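Local structure of 11R-lipoxygenase (Gersemia fruticosa, 3VF1) at residues W418-P423 with H562-V567; N501-F506 with C571-A576; T638-F641 with Y645-N648. The protein is a calcium-dependent non-heme iron lipoxygenase that probably adds molecular oxygen to polyunsaturated fatty acids with 11R specificity. One frame throughout, in Å; residues are numbered along the deposited sequence.

Contact 1: W418-P423 with H562-V567; sequences WKLLYP and HFLTVV
L564 meets two partners on the facing helix, one with each methyl branch: L420 and L421. Its CD2 faces the forked end of L421: L421 CD1 lies 3.9 Å from L564 CD2, and L421 CD2 lies 4.0 Å from the same methyl, so that a single methyl bears on both branches of the fork. The two side chains run roughly perpendicular to each other. L564 CD1 instead meets L420 CD2 at 4.1 Å, from a side chain lying aslant to its own. The consecutive leucines leave their helix in different directions and also differ in chi1: CG of L420 is anti to the backbone N (180°), that of L421 beside it (-63°). One turn after L564, V567 CG1 approaches L421 CD2 to 4.2 Å. These residues join helix 416-425 to helix 557-579, the latter supplying two iron ligands, within the helical catalytic domain of the lipoxygenase fold. The axes of the two short segments approach to 11.1 Å and run at 21° to each other, so only branch ends touch and the buried area is a modest 157 Å². W530 of helix 525-538 packs on both L421 and L564, while T403 of helix 369-410 lies against V567.

Contact 2: N501-F506 with C571-A576; sequences NVIHQF and CSCQHA. With FE2 (Fe (II) ion), chain E.
The imidazole of H575 is turned toward the iron, while on another side of the same helix C573 and S572 receive the side chain of I503. The ring binds the metal through NE2 at 2.2 Å. Its neighbours CD2 and CE1 stand at 3.1 and 3.2 Å from the iron, so the metal is placed almost symmetrically about NE2. The rings of H392 and H397 meet this imidazole, their planes inclined to it by about 30° and 65°. Together with N579, the C-terminal carboxylate of I698 and a water at 2.4 Å from the iron, these three histidines complete the non-heme iron site of the lipoxygenase fold. Helix 557-579 carries a wider pi-type turn at 571-574, just ahead of H575. Here helix 491-514 packs against it through I503, burying a small 66 Å² between the two segments. With CG1 beside its backbone N (chi1 -71°) and the chain then extended, I503 carries CD1 across to the other helix. The hydroxyl OG of S572 is hydrogen-bonded to the carbonyl oxygen of V568 in its own helix. The terminal methyl CD1 of I503 touches SG of C573 at 4.0 Å and lies 4.2 Å from OG of S572.

Contact 3: T638-F641 with Y645-N648; sequences TEKF and YADN
Between T638 and F641 the chain is irregular, and it is K640 that reaches across to A646 and D647. The preceding residue, E639, is tied backward, its OE1 accepting a hydrogen bond from N of Y636. K640 follows with its backbone bonded to N694, in the C-terminal tail that ends at the iron ligand I698, and its side chain directed at the other segment. That chain is bent at chi2 (-68°) and again at chi4 (53°), which brings the ammonium group up to the methyl of A646: NZ stands 3.9 Å from A646 CB. The same nitrogen forms a long salt bridge with D647, NZ to OD1 4.0 Å, the two side chains meeting at about a right angle. D647 is the centre of an inverse gamma turn, whose closing bond from N648 N to A646 O is weak at 3.1 Å. The turn lies in the surface loop between helices 619-632 and 653-676, on the side near the PLAT domain, with the side chain of D647 about 10 Å from that of W126. D647 OD2 makes a second, long and weak ion pair with K426 NZ. After K640, F641 starts its side chain away from the 645-648 segment and packs on I635.

How the contacts relate
Contacts 1 and 2 have centres about 10 Å apart and share helix 557-579, receiving helix 416-425 through residues 562-567 and helix 491-514 through residues 571-576. Their segments alternate along the chain, so the two pairings interlock; contact 3 follows both, in the loop before helix 653-676, its centre about 15 Å from the centre of each. Direct packing links all three: L420 CD1 lies 3.6 Å from F506 CE2, while Y645 of contact 3 touches both P423 and F506. All six segments belong to the lipoxygenase domain. A continuous path of packing thus runs from the surface loop near the PLAT domain to the buried helix that supplies two of the iron ligands.

Contact 1: W418-P423 with H562-V567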
loop_
_atom_site.group_PDB
_atom_site.type_symbol
_atom_site.label_atom_id
_atom_site.label_comp_id
_atom_site.label_asym_id
_atom_site.label_seq_id
_atom_site.Cartn_x
_atom_site.Cartn_y
_atom_site.Cartn_z
ATOM N N TRP A 418 8.245 -14.962 -8.705
ATOM C CA TRP A 418 9.142 -14.122 -7.919
ATOM C C TRP A 418 9.471 -12.848 -8.685
ATOM O O TRP A 418 9.484 -11.754 -8.120
ATOM C CB TRP A 418 10.437 -14.862 -7.584
ATOM C CG TRP A 418 11.539 -13.934 -7.173
ATOM C CD1 TRP A 418 12.413 -13.287 -7.999
ATOM C CD2 TRP A 418 11.877 -13.534 -5.841
ATOM N NE1 TRP A 418 13.278 -12.514 -7.263
ATOM C CE2 TRP A 418 12.970 -12.648 -5.935
ATOM C CE3 TRP A 418 11.364 -13.840 -4.577
ATOM C CZ2 TRP A 418 13.558 -12.069 -4.814
ATOM C CZ3 TRP A 418 11.951 -13.262 -3.466
ATOM C CH2 TRP A 418 13.037 -12.388 -3.592
ATOM N N LYS A 419 9.742 -12.997 -9.978
ATOM C CA LYS A 419 10.064 -11.862 -10.833
ATOM C C LYS A 419 8.854 -10.951 -10.983
ATOM O O LYS A 419 8.983 -9.727 -11.021
ATOM C CB LYS A 419 10.509 -12.344 -12.215
ATOM C CG LYS A 419 11.786 -13.168 -12.216
ATOM C CD LYS A 419 12.132 -13.621 -13.625
ATOM C CE LYS A 419 13.402 -14.456 -13.657
ATOM N NZ LYS A 419 14.613 -13.667 -13.298
ATOM N N LEU A 420 7.677 -11.561 -11.070
ATOM C CA LEU A 420 6.438 -10.818 -11.249
ATOM C C LEU A 420 6.152 -9.910 -10.057
ATOM O O LEU A 420 5.855 -8.728 -10.222
ATOM C CB LEU A 420 5.269 -11.786 -11.443
ATOM C CG LEU A 420 3.896 -11.140 -11.641
ATOM C CD1 LEU A 420 3.844 -10.374 -12.957
ATOM C CD2 LEU A 420 2.797 -12.186 -11.580
ATOM N N LEU A 421 6.248 -10.472 -8.857
ATOM C CA LEU A 421 5.855 -9.767 -7.643
ATOM C C LEU A 421 6.936 -8.837 -7.106
ATOM O O LEU A 421 6.638 -7.899 -6.368
ATOM C CB LEU A 421 5.483 -10.774 -6.552
ATOM C CG LEU A 421 4.277 -11.670 -6.836
ATOM C CD1 LEU A 421 4.028 -12.609 -5.666
ATOM C CD2 LEU A 421 3.046 -10.830 -7.126
ATOM N N TYR A 422 8.188 -9.091 -7.471
ATOM C CA TYR A 422 9.308 -8.383 -6.856
ATOM C C TYR A 422 9.125 -6.864 -6.830
ATOM O O TYR A 422 9.244 -6.245 -5.773
ATOM C CB TYR A 422 10.629 -8.733 -7.543
ATOM C CG TYR A 422 11.817 -8.088 -6.869
ATOM C CD1 TYR A 422 12.351 -8.625 -5.708
ATOM C CD2 TYR A 422 12.393 -6.933 -7.383
ATOM C CE1 TYR A 422 13.429 -8.039 -5.081
ATOM C CE2 TYR A 422 13.475 -6.339 -6.760
ATOM C CZ TYR A 422 13.988 -6.898 -5.610
ATOM O OH TYR A 422 15.063 -6.313 -4.984
ATOM N N PRO A 423 8.836 -6.255 -7.990
ATOM C CA PRO A 423 8.720 -4.792 -8.013
ATOM C C PRO A 423 7.526 -4.268 -7.215
ATOM O O PRO A 423 7.508 -3.092 -6.850
ATOM C CB PRO A 423 8.547 -4.474 -9.502
ATOM C CG PRO A 423 8.011 -5.723 -10.103
ATOM C CD PRO A 423 8.607 -6.851 -9.318
ATOM N N HIS A 562 -5.866 -14.905 -10.119
ATOM C CA HIS A 562 -6.697 -14.061 -9.269
ATOM C C HIS A 562 -5.933 -13.604 -8.035
ATOM O O HIS A 562 -5.866 -12.411 -7.744
ATOM C CB HIS A 562 -7.964 -14.798 -8.836
ATOM C CG HIS A 562 -8.845 -13.991 -7.934
ATOM N ND1 HIS A 562 -9.647 -12.970 -8.396
ATOM C CD2 HIS A 562 -9.039 -14.045 -6.595
ATOM C CE1 HIS A 562 -10.304 -12.436 -7.382
ATOM N NE2 HIS A 562 -9.953 -13.068 -6.278
ATOM N N PHE A 563 -5.358 -14.557 -7.310
ATOM C CA PHE A 563 -4.653 -14.245 -6.073
ATOM C C PHE A 563 -3.528 -13.246 -6.317
ATOM O O PHE A 563 -3.307 -12.347 -5.512
ATOM C CB PHE A 563 -4.093 -15.515 -5.434
ATOM C CG PHE A 563 -3.598 -15.314 -4.031
ATOM C CD1 PHE A 563 -4.453 -15.473 -2.952
ATOM C CD2 PHE A 563 -2.282 -14.957 -3.789
ATOM C CE1 PHE A 563 -4.003 -15.286 -1.659
ATOM C CE2 PHE A 563 -1.826 -14.770 -2.497
ATOM C CZ PHE A 563 -2.688 -14.934 -1.431
ATOM N N LEU A 564 -2.822 -13.402 -7.432
ATOM C CA LEU A 564 -1.712 -12.514 -7.758
ATOM C C LEU A 564 -2.217 -11.145 -8.201
ATOM O O LEU A 564 -1.575 -10.127 -7.950
ATOM C CB LEU A 564 -0.836 -13.131 -8.849
ATOM C CG LEU A 564 -0.111 -14.421 -8.459
ATOM C CD1 LEU A 564 0.605 -15.012 -9.662
ATOM C CD2 LEU A 564 0.866 -14.168 -7.326
ATOM N N THR A 565 -3.371 -11.125 -8.862
ATOM C CA THR A 565 -3.989 -9.871 -9.270
ATOM C C THR A 565 -4.319 -9.041 -8.034
ATOM O O THR A 565 -4.096 -7.830 -8.007
ATOM C CB THR A 565 -5.276 -10.111 -10.080
ATOM O OG1 THR A 565 -4.956 -10.768 -11.314
ATOM C CG2 THR A 565 -5.977 -8.798 -10.386
ATOM N N VAL A 566 -4.848 -9.703 -7.009
ATOM C CA VAL A 566 -5.160 -9.047 -5.745
ATOM C C VAL A 566 -3.924 -8.382 -5.153
ATOM O O VAL A 566 -3.985 -7.241 -4.697
ATOM C CB VAL A 566 -5.730 -10.051 -4.718
ATOM C CG1 VAL A 566 -5.654 -9.482 -3.306
ATOM C CG2 VAL A 566 -7.162 -10.421 -5.071
ATOM N N VAL A 567 -2.804 -9.096 -5.163
ATOM C CA VAL A 567 -1.574 -8.594 -4.564
ATOM C C VAL A 567 -1.040 -7.379 -5.319
ATOM O O VAL A 567 -0.731 -6.352 -4.718
ATOM C CB VAL A 567 -0.481 -9.681 -4.527
ATOM C CG1 VAL A 567 0.827 -9.106 -3.999
ATOM C CG2 VAL A 567 -0.928 -10.853 -3.672
#

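Contact 2: N501-F506 with C571-A576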
loop_
_atom_site.group_PDB
_atom_site.type_symbol
_atom_site.label_atom_id
_atom_site.label_comp_id
_atom_site.label_asym_id
_atom_site.label_seq_id
_atom_site.Cartn_x
_atom_site.Cartn_y
_atom_site.Cartn_z
ATOM N N ASN A 501 -8.854 -4.719 -14.140
ATOM C CA ASN A 501 -8.985 -5.541 -15.337
ATOM C C ASN A 501 -7.723 -5.530 -16.194
ATOM O O ASN A 501 -7.395 -6.524 -16.839
ATOM C CB ASN A 501 -10.185 -5.078 -16.166
ATOM C CG ASN A 501 -11.511 -5.476 -15.543
ATOM O OD1 ASN A 501 -11.647 -6.570 -14.995
ATOM N ND2 ASN A 501 -12.496 -4.589 -15.625
ATOM N N VAL A 502 -7.017 -4.405 -16.200
ATOM C CA VAL A 502 -5.774 -4.292 -16.956
ATOM C C VAL A 502 -4.647 -5.056 -16.270
ATOM O O VAL A 502 -3.806 -5.661 -16.934
ATOM C CB VAL A 502 -5.363 -2.816 -17.157
ATOM C CG1 VAL A 502 -3.853 -2.680 -17.235
ATOM C CG2 VAL A 502 -6.023 -2.254 -18.406
ATOM N N ILE A 503 -4.638 -5.032 -14.942
ATOM C CA ILE A 503 -3.644 -5.770 -14.172
ATOM C C ILE A 503 -3.933 -7.267 -14.225
ATOM O O ILE A 503 -3.014 -8.083 -14.261
ATOM C CB ILE A 503 -3.612 -5.317 -12.702
ATOM C CG1 ILE A 503 -3.005 -3.918 -12.596
ATOM C CG2 ILE A 503 -2.802 -6.295 -11.860
ATOM C CD1 ILE A 503 -3.125 -3.298 -11.219
ATOM N N HIS A 504 -5.211 -7.624 -14.229
ATOM C CA HIS A 504 -5.599 -9.026 -14.312
ATOM C C HIS A 504 -5.152 -9.610 -15.644
ATOM O O HIS A 504 -4.722 -10.758 -15.716
ATOM C CB HIS A 504 -7.112 -9.184 -14.162
ATOM C CG HIS A 504 -7.569 -10.608 -14.171
ATOM N ND1 HIS A 504 -7.879 -11.284 -15.332
ATOM C CD2 HIS A 504 -7.761 -11.489 -13.161
ATOM C CE1 HIS A 504 -8.246 -12.518 -15.036
ATOM N NE2 HIS A 504 -8.184 -12.667 -13.725
ATOM N N GLN A 505 -5.256 -8.810 -16.700
ATOM C CA GLN A 505 -4.839 -9.239 -18.026
ATOM C C GLN A 505 -3.331 -9.467 -18.063
ATOM O O GLN A 505 -2.857 -10.452 -18.626
ATOM C CB GLN A 505 -5.236 -8.199 -19.075
ATOM C CG GLN A 505 -4.971 -8.638 -20.502
ATOM C CD GLN A 505 -5.751 -9.882 -20.874
ATOM O OE1 GLN A 505 -6.970 -9.931 -20.713
ATOM N NE2 GLN A 505 -5.050 -10.899 -21.364
ATOM N N PHE A 506 -2.581 -8.552 -17.456
ATOM C CA PHE A 506 -1.126 -8.651 -17.433
ATOM C C PHE A 506 -0.664 -9.899 -16.688
ATOM O O PHE A 506 0.168 -10.655 -17.184
ATOM C CB PHE A 506 -0.513 -7.405 -16.791
ATOM C CG PHE A 506 0.955 -7.534 -16.500
ATOM C CD1 PHE A 506 1.860 -7.748 -17.525
ATOM C CD2 PHE A 506 1.432 -7.436 -15.203
ATOM C CE1 PHE A 506 3.209 -7.867 -17.263
ATOM C CE2 PHE A 506 2.783 -7.552 -14.936
ATOM C CZ PHE A 506 3.673 -7.769 -15.966
ATOM N N CYS A 571 -0.990 -3.583 -3.694
ATOM C CA CYS A 571 0.315 -2.994 -3.416
ATOM C C CYS A 571 0.542 -1.715 -4.220
ATOM O O CYS A 571 1.330 -0.856 -3.820
ATOM C CB CYS A 571 1.431 -3.994 -3.721
ATOM S SG CYS A 571 1.486 -5.420 -2.613
ATOM N N SER A 572 -0.145 -1.590 -5.351
ATOM C CA SER A 572 0.031 -0.430 -6.217
ATOM C C SER A 572 -1.156 0.533 -6.156
ATOM O O SER A 572 -1.054 1.612 -5.572
ATOM C CB SER A 572 0.283 -0.872 -7.664
ATOM O OG SER A 572 -0.794 -1.641 -8.171
ATOM N N CYS A 573 -2.275 0.136 -6.754
ATOM C CA CYS A 573 -3.419 1.030 -6.921
ATOM C C CYS A 573 -4.127 1.356 -5.606
ATOM O O CYS A 573 -4.248 2.524 -5.235
ATOM C CB CYS A 573 -4.416 0.424 -7.910
ATOM S SG CYS A 573 -3.766 0.243 -9.578
ATOM N N GLN A 574 -4.597 0.328 -4.907
ATOM C CA GLN A 574 -5.365 0.536 -3.686
ATOM C C GLN A 574 -4.600 1.415 -2.706
ATOM O O GLN A 574 -5.139 2.394 -2.194
ATOM C CB GLN A 574 -5.710 -0.798 -3.025
ATOM C CG GLN A 574 -6.636 -0.669 -1.821
ATOM C CD GLN A 574 -8.012 -0.133 -2.184
ATOM O OE1 GLN A 574 -8.303 0.131 -3.350
ATOM N NE2 GLN A 574 -8.865 0.028 -1.181
ATOM N N HIS A 575 -3.344 1.069 -2.445
ATOM C CA HIS A 575 -2.532 1.849 -1.520
ATOM C C HIS A 575 -2.431 3.297 -1.981
ATOM O O HIS A 575 -2.525 4.219 -1.176
ATOM C CB HIS A 575 -1.131 1.259 -1.377
ATOM C CG HIS A 575 -0.238 2.061 -0.484
ATOM N ND1 HIS A 575 0.755 2.885 -0.969
ATOM C CD2 HIS A 575 -0.200 2.182 0.865
ATOM C CE1 HIS A 575 1.373 3.469 0.041
ATOM N NE2 HIS A 575 0.812 3.060 1.166
ATOM N N ALA A 576 -2.242 3.493 -3.280
ATOM C CA ALA A 576 -2.110 4.834 -3.833
ATOM C C ALA A 576 -3.380 5.644 -3.605
ATOM O O ALA A 576 -3.322 6.824 -3.258
ATOM C CB ALA A 576 -1.792 4.768 -5.321
HETATM FE FE FE2 E . 1.114 3.779 3.182
HETATM O O HOH W 1 1.935 5.708 4.239
#

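Contact 3: T638-F641 with Y645-N648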
loop_
_atom_site.group_PDB
_atom_site.type_symbol
_atom_site.label_atom_id
_atom_site.label_comp_id
_atom_site.label_asym_id
_atom_site.label_seq_id
_atom_site.Cartn_x
_atom_site.Cartn_y
_atom_site.Cartn_z
ATOM N N THR A 638 13.226 8.801 -7.209
ATOM C CA THR A 638 13.601 7.515 -7.787
ATOM C C THR A 638 12.396 6.595 -7.966
ATOM O O THR A 638 12.472 5.603 -8.690
ATOM C CB THR A 638 14.628 6.787 -6.901
ATOM O OG1 THR A 638 14.002 6.374 -5.680
ATOM C CG2 THR A 638 15.809 7.696 -6.587
ATOM N N GLU A 639 11.290 6.924 -7.303
ATOM C CA GLU A 639 10.103 6.074 -7.313
ATOM C C GLU A 639 9.750 5.611 -8.723
ATOM O O GLU A 639 9.835 6.382 -9.682
ATOM C CB GLU A 639 8.905 6.810 -6.707
ATOM C CG GLU A 639 8.177 6.025 -5.629
ATOM C CD GLU A 639 8.974 5.930 -4.339
ATOM O OE1 GLU A 639 9.020 6.932 -3.592
ATOM O OE2 GLU A 639 9.555 4.855 -4.074
ATOM N N LYS A 640 9.354 4.347 -8.835
ATOM C CA LYS A 640 8.934 3.775 -10.109
ATOM C C LYS A 640 7.432 3.531 -10.087
ATOM O O LYS A 640 6.926 2.800 -9.235
ATOM C CB LYS A 640 9.677 2.463 -10.373
ATOM C CG LYS A 640 11.186 2.623 -10.481
ATOM C CD LYS A 640 11.577 3.399 -11.732
ATOM C CE LYS A 640 12.947 4.043 -11.592
ATOM N NZ LYS A 640 14.004 3.076 -11.186
ATOM N N PHE A 641 6.724 4.145 -11.028
ATOM C CA PHE A 641 5.268 4.093 -11.042
ATOM C C PHE A 641 4.744 2.901 -11.837
ATOM O O PHE A 641 5.506 2.203 -12.505
ATOM C CB PHE A 641 4.702 5.411 -11.573
ATOM C CG PHE A 641 5.027 6.592 -10.700
ATOM C CD1 PHE A 641 4.367 6.777 -9.497
ATOM C CD2 PHE A 641 5.999 7.504 -11.074
ATOM C CE1 PHE A 641 4.664 7.853 -8.685
ATOM C CE2 PHE A 641 6.301 8.585 -10.265
ATOM C CZ PHE A 641 5.633 8.758 -9.070
ATOM N N TYR A 645 8.954 -0.811 -15.205
ATOM C CA TYR A 645 9.800 -1.871 -14.670
ATOM C C TYR A 645 11.243 -1.692 -15.133
ATOM O O TYR A 645 11.749 -2.480 -15.930
ATOM C CB TYR A 645 9.279 -3.234 -15.125
ATOM C CG TYR A 645 7.913 -3.589 -14.579
ATOM C CD1 TYR A 645 7.653 -3.541 -13.213
ATOM C CD2 TYR A 645 6.882 -3.968 -15.428
ATOM C CE1 TYR A 645 6.405 -3.869 -12.711
ATOM C CE2 TYR A 645 5.631 -4.296 -14.935
ATOM C CZ TYR A 645 5.399 -4.244 -13.577
ATOM O OH TYR A 645 4.156 -4.569 -13.085
ATOM N N ALA A 646 11.899 -0.650 -14.633
ATOM C CA ALA A 646 13.275 -0.358 -15.021
ATOM C C ALA A 646 14.232 -1.415 -14.482
ATOM O O ALA A 646 15.193 -1.792 -15.152
ATOM C CB ALA A 646 13.680 1.022 -14.530
ATOM N N ASP A 647 13.963 -1.892 -13.270
ATOM C CA ASP A 647 14.783 -2.928 -12.652
ATOM C C ASP A 647 14.229 -4.309 -12.987
ATOM O O ASP A 647 14.110 -5.171 -12.117
ATOM C CB ASP A 647 14.830 -2.732 -11.137
ATOM C CG ASP A 647 15.476 -1.419 -10.740
ATOM O OD1 ASP A 647 15.610 -0.534 -11.612
ATOM O OD2 ASP A 647 15.847 -1.270 -9.556
ATOM N N ASN A 648 13.898 -4.509 -14.259
ATOM C CA ASN A 648 13.245 -5.731 -14.714
ATOM C C ASN A 648 14.105 -6.978 -14.522
ATOM O O ASN A 648 15.279 -7.001 -14.892
ATOM C CB ASN A 648 12.859 -5.597 -16.186
ATOM C CG ASN A 648 12.113 -6.803 -16.699
ATOM O OD1 ASN A 648 11.433 -7.496 -15.941
ATOM N ND2 ASN A 648 12.233 -7.067 -17.992
#